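Side-chain contacts in cell division control protein 4 (Saccharomyces cerevisiae, PDB 3V7D), which recognises phosphorylated target proteins, such as the CDK inhibitor SIC1, as the substrate-binding subunit of an SCF E3 ubiquitin ligase that marks them for proteasomal degradation: residues B[397-400]-B[405-408]; B[414-419]-B[444-449]; B[33-38]-B[47-52]. The protein carries 1 engineered substitution. All coordinates share one frame; numbering follows the deposited sequence.

In the fold
The chain joins an N-terminal F-box region to a C-terminal WD40 beta-propeller, with helix 87-106 between them in sequence. Interaction 3 comes first and packs two F-box helices, 32-39 and 43-49. Interaction 1 pairs the hairpin strands 396-401 and 405-410 within one blade. Interaction 2 links the next strand of that sheet, 413-418, to strand 445-452 of the adjacent blade. Their centres lie about 7 Å apart, and Leu-406 and Ser-408 meet Tyr-417 and Asn-415. The centre of interaction 3 is about 36 Å from that of interaction 1 and about 32 Å from that of interaction 2. The F-box, which typically docks on SKP1, and the propeller, which receives phosphorylated substrate, are thus distinct regions.

Interaction 1: B[397-400]-B[405-408]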
loop_
_atom_site.group_PDB
_atom_site.type_symbol
_atom_site.label_atom_id
_atom_site.label_comp_id
_atom_site.label_asym_id
_atom_site.label_seq_id
_atom_site.Cartn_x
_atom_site.Cartn_y
_atom_site.Cartn_z
ATOM N N THR B 397 9.758 10.110 -18.042
ATOM C CA THR B 397 10.539 11.014 -17.204
ATOM C C THR B 397 10.253 10.792 -15.720
ATOM O O THR B 397 11.127 10.977 -14.874
ATOM C CB THR B 397 10.265 12.486 -17.561
ATOM O OG1 THR B 397 8.853 12.716 -17.566
ATOM C CG2 THR B 397 10.817 12.809 -18.938
ATOM N N THR B 398 9.025 10.385 -15.411
ATOM C CA THR B 398 8.629 10.167 -14.024
ATOM C C THR B 398 7.367 9.315 -13.932
ATOM O O THR B 398 6.544 9.305 -14.845
ATOM C CB THR B 398 8.391 11.510 -13.278
ATOM O OG1 THR B 398 8.098 11.252 -11.901
ATOM C CG2 THR B 398 7.224 12.282 -13.891
ATOM N N PHE B 399 7.229 8.593 -12.827
ATOM C CA PHE B 399 5.972 7.933 -12.505
ATOM C C PHE B 399 5.877 7.720 -11.007
ATOM O O PHE B 399 6.878 7.775 -10.298
ATOM C CB PHE B 399 5.817 6.598 -13.249
ATOM C CG PHE B 399 6.604 5.458 -12.647
ATOM C CD1 PHE B 399 7.898 5.195 -13.063
ATOM C CD2 PHE B 399 6.037 4.633 -11.685
ATOM C CE1 PHE B 399 8.617 4.139 -12.525
ATOM C CE2 PHE B 399 6.749 3.581 -11.138
ATOM C CZ PHE B 399 8.040 3.330 -11.559
ATOM N N TYR B 400 4.666 7.481 -10.527
ATOM C CA TYR B 400 4.468 7.137 -9.131
ATOM C C TYR B 400 3.396 6.076 -9.077
ATOM O O TYR B 400 2.563 5.988 -9.981
ATOM C CB TYR B 400 4.066 8.359 -8.308
ATOM C CG TYR B 400 4.390 8.220 -6.832
ATOM C CD1 TYR B 400 5.654 8.539 -6.348
ATOM C CD2 TYR B 400 3.432 7.773 -5.924
ATOM C CE1 TYR B 400 5.956 8.416 -5.001
ATOM C CE2 TYR B 400 3.727 7.650 -4.572
ATOM C CZ TYR B 400 4.989 7.973 -4.119
ATOM O OH TYR B 400 5.288 7.853 -2.780
ATOM N N ILE B 405 -3.159 2.440 -8.110
ATOM C CA ILE B 405 -3.033 3.481 -9.120
ATOM C C ILE B 405 -1.607 3.622 -9.642
ATOM O O ILE B 405 -0.652 3.586 -8.871
ATOM C CB ILE B 405 -3.485 4.851 -8.549
ATOM C CG1 ILE B 405 -4.999 4.876 -8.331
ATOM C CG2 ILE B 405 -3.086 5.992 -9.474
ATOM C CD1 ILE B 405 -5.788 5.018 -9.618
ATOM N N LEU B 406 -1.476 3.777 -10.957
ATOM C CA LEU B 406 -0.227 4.204 -11.576
ATOM C C LEU B 406 -0.437 5.559 -12.256
ATOM O O LEU B 406 -1.392 5.740 -13.013
ATOM C CB LEU B 406 0.248 3.179 -12.607
ATOM C CG LEU B 406 1.377 3.595 -13.561
ATOM C CD1 LEU B 406 2.692 3.752 -12.818
ATOM C CD2 LEU B 406 1.533 2.615 -14.740
ATOM N N VAL B 407 0.445 6.511 -11.969
ATOM C CA VAL B 407 0.457 7.779 -12.683
ATOM C C VAL B 407 1.825 7.929 -13.336
ATOM O O VAL B 407 2.840 7.815 -12.662
ATOM C CB VAL B 407 0.207 8.979 -11.744
ATOM C CG1 VAL B 407 0.276 10.283 -12.528
ATOM C CG2 VAL B 407 -1.137 8.852 -11.052
ATOM N N SER B 408 1.859 8.167 -14.643
ATOM C CA SER B 408 3.136 8.257 -15.359
ATOM C C SER B 408 3.226 9.514 -16.218
ATOM O O SER B 408 2.212 10.060 -16.651
ATOM C CB SER B 408 3.359 7.013 -16.220
ATOM O OG SER B 408 2.249 6.771 -17.071
#
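Tyr-400 and Val-407 form an antiparallel hydrogen-bonded pair, and the two strand segments run at 165° with their axes 4.7 Å apart. Tyr-400 N donates to Val-407 O at 2.8 Å. Val-407 N returns a nearly straight bond to Tyr-400 O at 3.0 Å, with 174° at the hydrogen. One residue along, Phe-399 and Ser-408 make a non-hydrogen-bonded pair, and Phe-399 CA lies 3.1 Å from Val-407 O in a CA-H...O contact.

Beyond this pairing, Thr-397 and Thr-398 both face Gly-409 in a classic beta bulge. The side chains of Phe-399 and Ser-408 share a sheet face, and their CB atoms are 3.9 Å apart. With CG between its backbone N and carbonyl carbon (chi1 78°), Phe-399 holds its ring on this face within reach of Leu-406. Phe-399 CD2 meets Leu-406 CD1 at 3.6 Å, and the methyl is set obliquely to the ring. Leu-406 CD1 is also 3.6 Å from Tyr-400 O. On the other face, the Tyr-400 ring leads away from the hairpin and meets Phe-441 edge-to-face. Ser-408 OG is bonded to His-390, and Thr-398 OG1 to Val-439 N of the next blade.

The contact lies in WD repeat 7. Paired backbone bonds set the hairpin, while its buried hydroxyls find partners beyond it, so the polar groups tie this blade to its surroundings.

Interaction 2: B[414-419]-B[444-449]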
loop_
_atom_site.group_PDB
_atom_site.type_symbol
_atom_site.label_atom_id
_atom_site.label_comp_id
_atom_site.label_asym_id
_atom_site.label_seq_id
_atom_site.Cartn_x
_atom_site.Cartn_y
_atom_site.Cartn_z
ATOM N N PHE B 414 0.556 12.688 -19.683
ATOM C CA PHE B 414 0.345 12.518 -18.257
ATOM C C PHE B 414 -0.823 11.551 -18.115
ATOM O O PHE B 414 -1.964 11.896 -18.428
ATOM C CB PHE B 414 0.033 13.871 -17.614
ATOM C CG PHE B 414 -0.142 13.820 -16.119
ATOM C CD1 PHE B 414 0.959 13.785 -15.278
ATOM C CD2 PHE B 414 -1.410 13.839 -15.556
ATOM C CE1 PHE B 414 0.802 13.752 -13.902
ATOM C CE2 PHE B 414 -1.578 13.804 -14.178
ATOM C CZ PHE B 414 -0.469 13.762 -13.350
ATOM N N ASN B 415 -0.528 10.332 -17.673
ATOM C CA ASN B 415 -1.518 9.257 -17.650
ATOM C C ASN B 415 -1.808 8.697 -16.255
ATOM O O ASN B 415 -0.908 8.535 -15.436
ATOM C CB ASN B 415 -1.079 8.117 -18.570
ATOM C CG ASN B 415 -0.905 8.563 -20.009
ATOM O OD1 ASN B 415 -1.784 9.205 -20.580
ATOM N ND2 ASN B 415 0.239 8.235 -20.599
ATOM N N ILE B 416 -3.076 8.390 -16.009
ATOM C CA ILE B 416 -3.498 7.767 -14.765
ATOM C C ILE B 416 -4.117 6.411 -15.098
ATOM O O ILE B 416 -5.098 6.337 -15.848
ATOM C CB ILE B 416 -4.519 8.656 -14.017
ATOM C CG1 ILE B 416 -3.915 10.033 -13.734
ATOM C CG2 ILE B 416 -4.975 7.994 -12.717
ATOM C CD1 ILE B 416 -4.857 10.986 -13.029
ATOM N N TYR B 417 -3.534 5.340 -14.563
ATOM C CA TYR B 417 -4.023 3.988 -14.847
ATOM C C TYR B 417 -4.651 3.297 -13.634
ATOM O O TYR B 417 -4.119 3.350 -12.526
ATOM C CB TYR B 417 -2.896 3.095 -15.369
ATOM C CG TYR B 417 -2.149 3.607 -16.580
ATOM C CD1 TYR B 417 -1.031 4.425 -16.437
ATOM C CD2 TYR B 417 -2.537 3.245 -17.863
ATOM C CE1 TYR B 417 -0.333 4.882 -17.542
ATOM C CE2 TYR B 417 -1.846 3.698 -18.974
ATOM C CZ TYR B 417 -0.746 4.514 -18.810
ATOM O OH TYR B 417 -0.060 4.961 -19.919
ATOM N N ASN B 418 -5.782 2.638 -13.865
ATOM C CA ASN B 418 -6.391 1.740 -12.890
ATOM C C ASN B 418 -5.672 0.397 -12.943
ATOM O O ASN B 418 -5.811 -0.341 -13.917
ATOM C CB ASN B 418 -7.873 1.555 -13.230
ATOM C CG ASN B 418 -8.618 0.666 -12.238
ATOM O OD1 ASN B 418 -8.042 -0.220 -11.599
ATOM N ND2 ASN B 418 -9.919 0.896 -12.124
ATOM N N LEU B 419 -4.914 0.074 -11.899
ATOM C CA LEU B 419 -4.130 -1.159 -11.894
ATOM C C LEU B 419 -4.967 -2.420 -11.664
ATOM O O LEU B 419 -4.505 -3.526 -11.939
ATOM C CB LEU B 419 -2.989 -1.083 -10.876
ATOM C CG LEU B 419 -1.902 -0.050 -11.184
ATOM C CD1 LEU B 419 -0.743 -0.191 -10.208
ATOM C CD2 LEU B 419 -1.418 -0.178 -12.627
ATOM N N LYS B 444 -5.812 11.580 -1.497
ATOM C CA LYS B 444 -6.651 12.452 -2.309
ATOM C C LYS B 444 -5.844 13.457 -3.128
ATOM O O LYS B 444 -6.403 14.182 -3.952
ATOM C CB LYS B 444 -7.620 13.218 -1.409
ATOM C CG LYS B 444 -6.920 14.001 -0.304
ATOM C CD LYS B 444 -7.900 14.768 0.570
ATOM C CE LYS B 444 -8.095 16.186 0.060
ATOM N NZ LYS B 444 -9.305 16.811 0.647
ATOM N N THR B 445 -4.537 13.504 -2.894
ATOM C CA THR B 445 -3.711 14.555 -3.472
ATOM C C THR B 445 -2.670 14.017 -4.439
ATOM O O THR B 445 -1.889 13.124 -4.101
ATOM C CB THR B 445 -3.000 15.376 -2.381
ATOM O OG1 THR B 445 -3.967 15.866 -1.443
ATOM C CG2 THR B 445 -2.250 16.551 -3.000
ATOM N N LEU B 446 -2.668 14.578 -5.643
ATOM C CA LEU B 446 -1.686 14.245 -6.666
ATOM C C LEU B 446 -0.930 15.520 -7.041
ATOM O O LEU B 446 -1.543 16.545 -7.346
ATOM C CB LEU B 446 -2.400 13.643 -7.882
ATOM C CG LEU B 446 -1.723 13.584 -9.257
ATOM C CD1 LEU B 446 -0.490 12.722 -9.229
ATOM C CD2 LEU B 446 -2.698 13.057 -10.307
ATOM N N VAL B 447 0.398 15.476 -6.987
ATOM C CA VAL B 447 1.191 16.647 -7.359
ATOM C C VAL B 447 2.152 16.354 -8.505
ATOM O O VAL B 447 2.700 15.254 -8.607
ATOM C CB VAL B 447 1.969 17.251 -6.161
ATOM C CG1 VAL B 447 1.010 17.640 -5.044
ATOM C CG2 VAL B 447 3.040 16.287 -5.650
ATOM N N ALA B 448 2.354 17.346 -9.367
ATOM C CA ALA B 448 3.279 17.200 -10.486
ATOM C C ALA B 448 4.020 18.491 -10.813
ATOM O O ALA B 448 3.416 19.559 -10.944
ATOM C CB ALA B 448 2.557 16.672 -11.721
ATOM N N ALA B 449 5.338 18.374 -10.932
ATOM C CA ALA B 449 6.180 19.461 -11.411
ATOM C C ALA B 449 6.247 19.347 -12.925
ATOM O O ALA B 449 6.699 18.332 -13.460
ATOM C CB ALA B 449 7.564 19.352 -10.812
#
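This contact belongs to the interface between two adjacent blades of the WD40 propeller. Strand 413-418 lies in the sheet of WD repeat 7, and strand 445-452 lies in the next sheet, which strand 113-118, the first of the propeller, also joins. The two strand segments run at 155° with axes 11.2 Å apart. That spacing is too wide for backbone pairing, and side chains fill it.

Phe-414, Ile-416, Leu-446 and Ala-448 all point toward the opposite strand. Leu-446 CD2 is the shared point. Leu-446 CD2 lies 3.8 Å from Phe-414 CZ. The distance from Leu-446 CD2 to Ile-416 CD1 is 4.0 Å. The leucine methyl approaches the Phe-414 ring at its edge, in the ring plane, rather than over a face. Phe-414 and Leu-446 come from opposite directions. Ile-416 and Leu-446 reach toward each other tip to tip, end methyl against end methyl.

The torsions explain this reach. Phe-414 turns CG away from its backbone N (chi1 -177°), which carries the ring out across the gap. Ile-416 has an extended outer branch (chi2 179°), so CD1 ends far from its own strand. Ala-448 brings only CB, which lies 4.0 Å from Phe-414 CE1, obliquely to the ring.

Neighbouring side chains complete the layer. Val-439 touches both Phe-414 and Leu-446. Trp-105 of helix 87-106 touches Ile-416 and Leu-446, and so joins the linking helix to the blade interface.

All four touching residues are buried and meet through carbon atoms alone. Between these four side chains, cohesion therefore rests on van der Waals contact and the exclusion of water, without directional bonds.

Interaction 3: B[33-38]-B[47-52]; sequences EDIINS and KIIRKS
Ile-49 packs against Ile-35 and Ser-38 where helices 32-39 and 43-49 of the F-box meet. The F-box is the part of the protein that typically binds SKP1 in SCF ligases.

The close part of the contact is small and built round one side chain. Ile-49 points toward helix 32-39 and sets CD1 anti to its own CA (chi2 169°). Ile-49 CD1 reaches Ser-38 CB at 3.6 Å. Ile-49 CD1 also lies 3.9 Å from Ile-35 O. On the other branch, Ile-49 CG2 meets Ile-35 CG2, methyl to methyl, at 4.0 Å. All three residues are buried. Phe-27 of helix 20-27 touches Ser-38 and Ile-49, while Leu-55, Trp-56 and Leu-59 of helix 53-62 pack on Ile-35. The chain of another protein lies against Asp-34, Asn-37, Ser-38 and Arg-50, and Asp-34 OD1 is hydrogen-bonded to its backbone.

The outer side is looser. Lys-47 and Lys-51 are exposed and take no part in the packing. Helix 43-49 ends here, and Arg-50 is the first residue to leave helical backbone angles. Its guanidinium group makes a salt bridge with Asp-89 and a hydrogen bond with Asn-46.

Ser-38 presents carbon to Ile-49 and keeps its hydroxyl within its own helix. Asp-34 O accepts from both Ser-38 N, at 2.9 Å, and Ser-38 OG, at 2.7 Å, from opposite faces of the carbonyl plane.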
loop_
_atom_site.group_PDB
_atom_site.type_symbol
_atom_site.label_atom_id
_atom_site.label_comp_id
_atom_site.label_asym_id
_atom_site.label_seq_id
_atom_site.Cartn_x
_atom_site.Cartn_y
_atom_site.Cartn_z
ATOM N N GLU B 33 -20.537 -2.301 0.822
ATOM C CA GLU B 33 -21.821 -1.630 0.645
ATOM C C GLU B 33 -22.898 -2.287 1.498
ATOM O O GLU B 33 -23.719 -1.612 2.118
ATOM C CB GLU B 33 -22.245 -1.635 -0.826
ATOM C CG GLU B 33 -21.472 -0.666 -1.707
ATOM C CD GLU B 33 -20.394 -1.347 -2.528
ATOM O OE1 GLU B 33 -19.960 -2.457 -2.148
ATOM O OE2 GLU B 33 -19.985 -0.770 -3.561
ATOM N N ASP B 34 -22.881 -3.613 1.531
ATOM C CA ASP B 34 -23.880 -4.367 2.270
ATOM C C ASP B 34 -23.652 -4.208 3.766
ATOM O O ASP B 34 -24.598 -4.117 4.543
ATOM C CB ASP B 34 -23.840 -5.836 1.851
ATOM C CG ASP B 34 -24.163 -6.022 0.380
ATOM O OD1 ASP B 34 -25.108 -5.356 -0.099
ATOM O OD2 ASP B 34 -23.471 -6.815 -0.296
ATOM N N ILE B 35 -22.387 -4.150 4.158
ATOM C CA ILE B 35 -22.034 -3.921 5.550
ATOM C C ILE B 35 -22.512 -2.543 6.015
ATOM O O ILE B 35 -23.036 -2.402 7.122
ATOM C CB ILE B 35 -20.520 -4.093 5.773
ATOM C CG1 ILE B 35 -20.129 -5.555 5.536
ATOM C CG2 ILE B 35 -20.126 -3.658 7.175
ATOM C CD1 ILE B 35 -18.658 -5.844 5.739
ATOM N N ILE B 36 -22.361 -1.538 5.155
ATOM C CA ILE B 36 -22.815 -0.185 5.472
ATOM C C ILE B 36 -24.327 -0.127 5.660
ATOM O O ILE B 36 -24.819 0.482 6.612
ATOM C CB ILE B 36 -22.372 0.836 4.402
ATOM C CG1 ILE B 36 -20.859 1.023 4.464
ATOM C CG2 ILE B 36 -23.067 2.179 4.606
ATOM C CD1 ILE B 36 -20.359 1.312 5.862
ATOM N N ASN B 37 -25.061 -0.766 4.754
ATOM C CA ASN B 37 -26.510 -0.849 4.884
ATOM C C ASN B 37 -26.907 -1.592 6.151
ATOM O O ASN B 37 -27.888 -1.245 6.809
ATOM C CB ASN B 37 -27.129 -1.539 3.665
ATOM C CG ASN B 37 -27.105 -0.665 2.426
ATOM O OD1 ASN B 37 -27.132 0.561 2.519
ATOM N ND2 ASN B 37 -27.058 -1.296 1.256
ATOM N N SER B 38 -26.136 -2.619 6.491
ATOM C CA SER B 38 -26.448 -3.452 7.643
ATOM C C SER B 38 -26.352 -2.659 8.944
ATOM O O SER B 38 -27.088 -2.922 9.892
ATOM C CB SER B 38 -25.542 -4.681 7.668
ATOM O OG SER B 38 -25.802 -5.508 6.543
ATOM N N LYS B 47 -24.535 -2.538 16.687
ATOM C CA LYS B 47 -23.604 -2.856 17.763
ATOM C C LYS B 47 -22.669 -3.996 17.359
ATOM O O LYS B 47 -21.457 -3.917 17.562
ATOM C CB LYS B 47 -24.371 -3.219 19.037
ATOM C CG LYS B 47 -23.508 -3.288 20.290
ATOM C CD LYS B 47 -24.285 -3.861 21.471
ATOM C CE LYS B 47 -25.363 -2.905 21.963
ATOM N NZ LYS B 47 -24.793 -1.745 22.704
ATOM N N ILE B 48 -23.240 -5.047 16.777
ATOM C CA ILE B 48 -22.474 -6.220 16.358
ATOM C C ILE B 48 -21.370 -5.877 15.349
ATOM O O ILE B 48 -20.229 -6.322 15.487
ATOM C CB ILE B 48 -23.407 -7.303 15.765
ATOM C CG1 ILE B 48 -24.232 -7.960 16.874
ATOM C CG2 ILE B 48 -22.609 -8.352 15.012
ATOM C CD1 ILE B 48 -25.240 -8.967 16.363
ATOM N N ILE B 49 -21.709 -5.081 14.341
ATOM C CA ILE B 49 -20.753 -4.709 13.301
ATOM C C ILE B 49 -19.621 -3.824 13.826
ATOM O O ILE B 49 -18.449 -4.036 13.508
ATOM C CB ILE B 49 -21.462 -4.005 12.129
ATOM C CG1 ILE B 49 -22.407 -4.983 11.426
ATOM C CG2 ILE B 49 -20.445 -3.429 11.154
ATOM C CD1 ILE B 49 -23.345 -4.328 10.446
ATOM N N ARG B 50 -19.969 -2.840 14.646
ATOM C CA ARG B 50 -18.979 -1.901 15.165
ATOM C C ARG B 50 -18.141 -2.508 16.288
ATOM O O ARG B 50 -17.333 -1.828 16.910
ATOM C CB ARG B 50 -19.664 -0.617 15.632
ATOM C CG ARG B 50 -20.386 0.106 14.504
ATOM C CD ARG B 50 -21.263 1.221 15.029
ATOM N NE ARG B 50 -20.492 2.235 15.736
ATOM C CZ ARG B 50 -21.029 3.180 16.501
ATOM N NH1 ARG B 50 -22.346 3.235 16.662
ATOM N NH2 ARG B 50 -20.250 4.063 17.111
ATOM N N LYS B 51 -18.332 -3.799 16.524
ATOM C CA LYS B 51 -17.651 -4.502 17.597
ATOM C C LYS B 51 -16.325 -5.082 17.112
ATOM O O LYS B 51 -15.353 -5.140 17.861
ATOM C CB LYS B 51 -18.546 -5.635 18.093
ATOM C CG LYS B 51 -18.662 -5.790 19.590
ATOM C CD LYS B 51 -19.624 -6.941 19.887
ATOM C CE LYS B 51 -19.809 -7.189 21.373
ATOM N NZ LYS B 51 -20.689 -6.171 22.011
ATOM N N SER B 52 -16.283 -5.515 15.857
ATOM C CA SER B 52 -15.109 -6.225 15.358
ATOM C C SER B 52 -14.091 -5.308 14.696
ATOM O O SER B 52 -14.435 -4.467 13.869
ATOM C CB SER B 52 -15.515 -7.326 14.379
ATOM O OG SER B 52 -16.224 -6.776 13.286
#